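Local coordinates for protein 6-carboxyhexanoate--CoA ligase (Aquifex aeolicus, PDB 5TV5) that belongs to the BioW family of ligases and has a fold in which helices pack against several beta sheets, at residues V116-E121 and V216-R221; V176-W181 and Y191-E196. One frame throughout, in Å; residues are numbered along the deposited sequence.

Interaction 1 of 2, residues V116-E121 and V216-R221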
# COMPACT_ATOMS: atom_id res chain seq x y z
N VAL A 116 8.17 -5.54 -0.33
CA VAL A 116 9.15 -6.25 -1.14
C VAL A 116 9.14 -5.65 -2.54
O VAL A 116 8.07 -5.34 -3.09
CB VAL A 116 8.83 -7.76 -1.18
CG1 VAL A 116 9.72 -8.50 -2.18
CG2 VAL A 116 8.96 -8.36 0.22
N LEU A 117 10.34 -5.47 -3.12
CA LEU A 117 10.51 -5.08 -4.52
C LEU A 117 11.04 -6.29 -5.27
O LEU A 117 12.20 -6.68 -5.10
CB LEU A 117 11.44 -3.88 -4.66
CG LEU A 117 11.07 -2.66 -3.82
CD1 LEU A 117 12.08 -1.55 -4.08
CD2 LEU A 117 9.67 -2.18 -4.13
N MET A 118 10.18 -6.90 -6.08
CA MET A 118 10.49 -8.15 -6.74
C MET A 118 10.87 -7.88 -8.19
O MET A 118 10.18 -7.11 -8.88
CB MET A 118 9.30 -9.12 -6.68
CG MET A 118 9.51 -10.42 -7.46
SD MET A 118 8.39 -11.73 -6.95
CE MET A 118 9.11 -12.17 -5.37
N ASP A 119 11.96 -8.49 -8.62
CA ASP A 119 12.31 -8.48 -10.03
C ASP A 119 11.19 -9.12 -10.84
O ASP A 119 10.86 -10.29 -10.65
CB ASP A 119 13.63 -9.22 -10.24
CG ASP A 119 14.09 -9.18 -11.69
OD1 ASP A 119 13.56 -9.96 -12.50
OD2 ASP A 119 14.95 -8.35 -12.03
N ILE A 120 10.61 -8.35 -11.76
CA ILE A 120 9.46 -8.85 -12.50
C ILE A 120 9.80 -9.99 -13.44
O ILE A 120 8.91 -10.70 -13.91
CB ILE A 120 8.83 -7.64 -13.22
CG1 ILE A 120 7.46 -7.98 -13.79
CG2 ILE A 120 9.76 -7.11 -14.28
CD1 ILE A 120 6.65 -6.78 -14.02
N GLU A 121 11.09 -10.21 -13.72
CA GLU A 121 11.54 -11.26 -14.63
C GLU A 121 12.04 -12.52 -13.92
O GLU A 121 11.84 -13.63 -14.43
CB GLU A 121 12.65 -10.72 -15.53
CG GLU A 121 12.23 -9.64 -16.52
CD GLU A 121 13.43 -9.03 -17.23
OE1 GLU A 121 14.51 -8.96 -16.59
OE2 GLU A 121 13.29 -8.62 -18.40
N VAL A 216 3.92 -6.71 -2.24
CA VAL A 216 5.00 -7.02 -3.18
C VAL A 216 4.84 -6.13 -4.40
O VAL A 216 3.76 -6.09 -5.00
CB VAL A 216 5.01 -8.50 -3.61
CG1 VAL A 216 5.89 -8.67 -4.86
CG2 VAL A 216 5.54 -9.36 -2.48
N TYR A 217 5.92 -5.43 -4.77
CA TYR A 217 5.93 -4.52 -5.91
C TYR A 217 6.71 -5.18 -7.04
O TYR A 217 7.92 -5.41 -6.93
CB TYR A 217 6.55 -3.17 -5.56
CG TYR A 217 5.79 -2.29 -4.59
CD1 TYR A 217 4.50 -2.62 -4.15
CD2 TYR A 217 6.35 -1.10 -4.13
CE1 TYR A 217 3.81 -1.80 -3.27
CE2 TYR A 217 5.67 -0.28 -3.25
CZ TYR A 217 4.40 -0.62 -2.82
OH TYR A 217 3.73 0.21 -1.94
N PHE A 218 6.01 -5.50 -8.13
CA PHE A 218 6.64 -6.07 -9.31
C PHE A 218 7.24 -4.94 -10.14
O PHE A 218 6.52 -4.06 -10.61
CB PHE A 218 5.63 -6.87 -10.14
CG PHE A 218 5.05 -8.04 -9.40
CD1 PHE A 218 5.71 -9.26 -9.40
CD2 PHE A 218 3.86 -7.91 -8.67
CE1 PHE A 218 5.18 -10.34 -8.71
CE2 PHE A 218 3.33 -8.98 -7.99
CZ PHE A 218 3.99 -10.20 -8.01
N VAL A 219 8.56 -4.96 -10.28
CA VAL A 219 9.28 -3.83 -10.85
C VAL A 219 10.32 -4.37 -11.82
O VAL A 219 10.79 -5.50 -11.69
CB VAL A 219 9.94 -2.96 -9.76
CG1 VAL A 219 8.89 -2.06 -9.09
CG2 VAL A 219 10.61 -3.85 -8.72
N SER A 220 10.65 -3.55 -12.80
CA SER A 220 11.74 -3.86 -13.72
C SER A 220 13.06 -3.36 -13.14
O SER A 220 13.20 -2.18 -12.81
CB SER A 220 11.48 -3.24 -15.10
OG SER A 220 12.35 -3.80 -16.06
N ARG A 221 14.01 -4.27 -12.99
CA ARG A 221 15.27 -3.94 -12.34
C ARG A 221 16.01 -2.81 -13.08
O ARG A 221 16.68 -1.99 -12.45
CB ARG A 221 16.12 -5.20 -12.23
CG ARG A 221 17.23 -5.15 -11.20
CD ARG A 221 18.52 -5.57 -11.82
NE ARG A 221 19.65 -5.42 -10.91
CZ ARG A 221 20.02 -6.31 -10.00
NH1 ARG A 221 19.38 -7.45 -9.87
NH2 ARG A 221 21.08 -6.07 -9.24
O HOH W 1 13.07 -6.95 -14.31
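Val116 O receives the N-H of Tyr217 at 2.7 Å, the shortest polar bond between the two strands. The N-H...O angle is 165°. The same oxygen also meets the CA-H of Val216. Three more backbone bonds follow in parallel register. Met118 N gives to Tyr217 O at 2.8 Å, Val219 N gives to Met118 O, and Ile120 N gives to Val219 O in a more bent bond. Val116, Met118 and Ile120 thus bracket Tyr217 and Val219.

Leu117 and Tyr217 share one face of the sheet. Leu117 CG is turned away from its own carbonyl carbon (chi1 -53°), and this lets Leu117 CD2 reach Tyr217 CD2 at 3.5 Å. Helix 224-233 covers this face. The Tyr217 hydroxyl is hydrogen-bonded to Thr136. Val116, Met118, Val216 and Phe218 share the other face, where helix 91-103 packs on Met118, Val216 and Phe218. Met118 and Phe218 lie side by side and point the same way. Met118 SD sits 3.9 Å from Phe218 CE1 in an oblique Met-aromatic contact. Val216 CG1 covers one face of the Phe218 ring toward its rim, and Met118 CB touches the same methyl.

At the end of strand 116-119, Asp119 OD1 accepts Glu121 N at 2.8 Å, from above the carboxylate plane. This is an Asx turn, and Thr122 N is a second donor to OD1. A water accepts from Arg221 N and is weakly bonded to Asp119 OD2. The pairing thus rests on main-chain bonds between two largely apolar layers, with the Asx turn and the water at the strand ends.

Interaction 2 of 2, residues V176-W181 and Y191-E196; sequences VAELCW and YVSGKE
Tyr191 and Glu178 meet through different first torsions. The Tyr191 ring is set between its backbone N and carbonyl carbon (chi1 62°), which swings the ring over Cys180 and brings its hydroxyl to Glu178. Glu178 is extended from the backbone, with CG opposite the N (chi1 -180°), and its carboxylate arrives at the ring edge. Tyr191 OH donates to Glu178 OE2 at 2.6 Å. It comes from above the carboxylate plane, and the carboxylate and ring planes are 68° apart. Glu178 OE2 also forms a salt bridge with Arg215, which makes a weak bond to the tyrosine hydroxyl as well. Glu178 OE2 thus has two partners, Tyr191 OH and Arg215.

Cys180 lies over one face of the Tyr191 ring. Its CB is 3.6 Å from the ring centroid in a CH-pi contact, and its SG approaches obliquely. Ser193 OG touches Glu178 CB but bonds to Thr167 of helix 158-172, which covers this face. On the other face Leu179 CD2 packs on Val192 CG1 at 3.7 Å.

The backbones run antiparallel. Cys180 and Tyr191 form a hydrogen-bonded pair: Tyr191 N gives to Cys180 O at 2.7 Å and Cys180 N gives to Tyr191 O at 3.0 Å. Glu178 and Ser193 form the next such pair, with Glu178 N to Ser193 O at 2.9 Å. Leu179 and Val192, between them, are a non-hydrogen-bonded pair. This is the strand pairing of a beta hairpin, here in the interior of a mixed sheet with helices on both faces.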
# COMPACT_ATOMS: atom_id res chain seq x y z
N VAL A 176 4.96 -1.97 -11.91
CA VAL A 176 4.14 -2.56 -12.97
C VAL A 176 2.83 -3.07 -12.38
O VAL A 176 1.74 -2.82 -12.93
CB VAL A 176 4.91 -3.70 -13.68
CG1 VAL A 176 4.06 -4.35 -14.80
CG2 VAL A 176 6.26 -3.24 -14.21
N ALA A 177 2.92 -3.81 -11.28
CA ALA A 177 1.76 -4.43 -10.65
C ALA A 177 2.06 -4.69 -9.18
O ALA A 177 3.23 -4.83 -8.78
CB ALA A 177 1.36 -5.72 -11.37
N GLU A 178 1.00 -4.78 -8.37
CA GLU A 178 1.13 -4.94 -6.92
C GLU A 178 0.31 -6.13 -6.42
O GLU A 178 -0.74 -6.46 -6.96
CB GLU A 178 0.69 -3.64 -6.18
CG GLU A 178 0.80 -3.71 -4.65
CD GLU A 178 0.57 -2.36 -3.96
OE1 GLU A 178 0.46 -1.32 -4.65
OE2 GLU A 178 0.53 -2.36 -2.71
N LEU A 179 0.83 -6.77 -5.37
CA LEU A 179 0.16 -7.83 -4.62
C LEU A 179 0.12 -7.39 -3.17
O LEU A 179 1.18 -7.21 -2.55
CB LEU A 179 0.93 -9.15 -4.74
CG LEU A 179 0.27 -10.52 -4.54
CD1 LEU A 179 1.18 -11.47 -3.76
CD2 LEU A 179 -1.15 -10.45 -3.93
N CYS A 180 -1.08 -7.22 -2.62
CA CYS A 180 -1.24 -6.72 -1.25
C CYS A 180 -2.40 -7.39 -0.52
O CYS A 180 -3.49 -7.52 -1.08
CB CYS A 180 -1.46 -5.20 -1.25
SG CYS A 180 -1.91 -4.51 0.38
N TRP A 181 -2.15 -7.80 0.73
CA TRP A 181 -3.21 -8.05 1.70
C TRP A 181 -2.75 -7.64 3.10
O TRP A 181 -1.56 -7.68 3.43
CB TRP A 181 -3.70 -9.50 1.71
CG TRP A 181 -2.70 -10.56 2.09
CD1 TRP A 181 -2.24 -10.84 3.34
CD2 TRP A 181 -2.10 -11.52 1.21
NE1 TRP A 181 -1.37 -11.91 3.29
CE2 TRP A 181 -1.27 -12.35 2.00
CE3 TRP A 181 -2.18 -11.76 -0.16
CZ2 TRP A 181 -0.53 -13.38 1.44
CZ3 TRP A 181 -1.45 -12.79 -0.70
CH2 TRP A 181 -0.64 -13.59 0.10
N TYR A 191 -5.73 -7.10 -2.56
CA TYR A 191 -5.87 -6.76 -3.97
C TYR A 191 -4.62 -7.13 -4.77
O TYR A 191 -3.56 -7.46 -4.23
CB TYR A 191 -6.17 -5.25 -4.14
CG TYR A 191 -5.06 -4.35 -3.62
CD1 TYR A 191 -3.95 -4.05 -4.41
CD2 TYR A 191 -5.12 -3.81 -2.34
CE1 TYR A 191 -2.92 -3.24 -3.93
CE2 TYR A 191 -4.12 -2.99 -1.85
CZ TYR A 191 -3.01 -2.71 -2.65
OH TYR A 191 -2.02 -1.91 -2.17
N VAL A 192 -4.79 -7.08 -6.07
CA VAL A 192 -3.69 -6.89 -7.00
C VAL A 192 -4.06 -5.69 -7.85
O VAL A 192 -5.23 -5.49 -8.19
CB VAL A 192 -3.42 -8.15 -7.86
CG1 VAL A 192 -2.96 -9.30 -6.97
CG2 VAL A 192 -4.67 -8.56 -8.64
N SER A 193 -3.09 -4.83 -8.13
CA SER A 193 -3.33 -3.72 -9.02
C SER A 193 -2.35 -3.76 -10.18
O SER A 193 -1.33 -4.46 -10.14
CB SER A 193 -3.28 -2.37 -8.29
OG SER A 193 -2.09 -2.22 -7.56
N GLY A 194 -2.69 -3.02 -11.22
CA GLY A 194 -1.90 -2.91 -12.42
C GLY A 194 -2.66 -2.02 -13.39
O GLY A 194 -3.90 -1.99 -13.36
N LYS A 195 -1.94 -1.30 -14.24
CA LYS A 195 -2.60 -0.36 -15.14
C LYS A 195 -3.53 -1.05 -16.15
O LYS A 195 -4.42 -0.41 -16.70
CB LYS A 195 -1.54 0.49 -15.85
CG LYS A 195 -0.66 1.24 -14.89
CD LYS A 195 0.23 2.19 -15.64
CE LYS A 195 0.64 3.35 -14.77
NZ LYS A 195 1.46 4.32 -15.55
N GLU A 196 -3.34 -2.35 -16.39
CA GLU A 196 -4.25 -3.09 -17.25
C GLU A 196 -5.44 -3.62 -16.46
O GLU A 196 -6.59 -3.32 -16.76
CB GLU A 196 -3.52 -4.25 -17.93
CG GLU A 196 -3.29 -4.03 -19.43
CD GLU A 196 -4.48 -4.44 -20.29
OE1 GLU A 196 -5.57 -4.67 -19.71
OE2 GLU A 196 -4.31 -4.53 -21.53

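Overall arrangement
From the N terminus, strand 116-119 comes first and waits almost a hundred residues for its partner. Helices 144-153 and 158-172 follow, and then the hairpin of interaction 2 closes a short local loop. Strand 214-219 comes last and closes interaction 1 over a long loop that contains the whole of interaction 2. The two are nested and do not cross. Both belong to one mixed sheet. Val216 N to Leu179 O and Val176 N to Phe218 O are probable hydrogen bonds that join the two contacts. Interaction 1 thus pairs 214-219 with 116-119, an outermost strand of this sheet within the chain, while 214-219 runs antiparallel to 177-181.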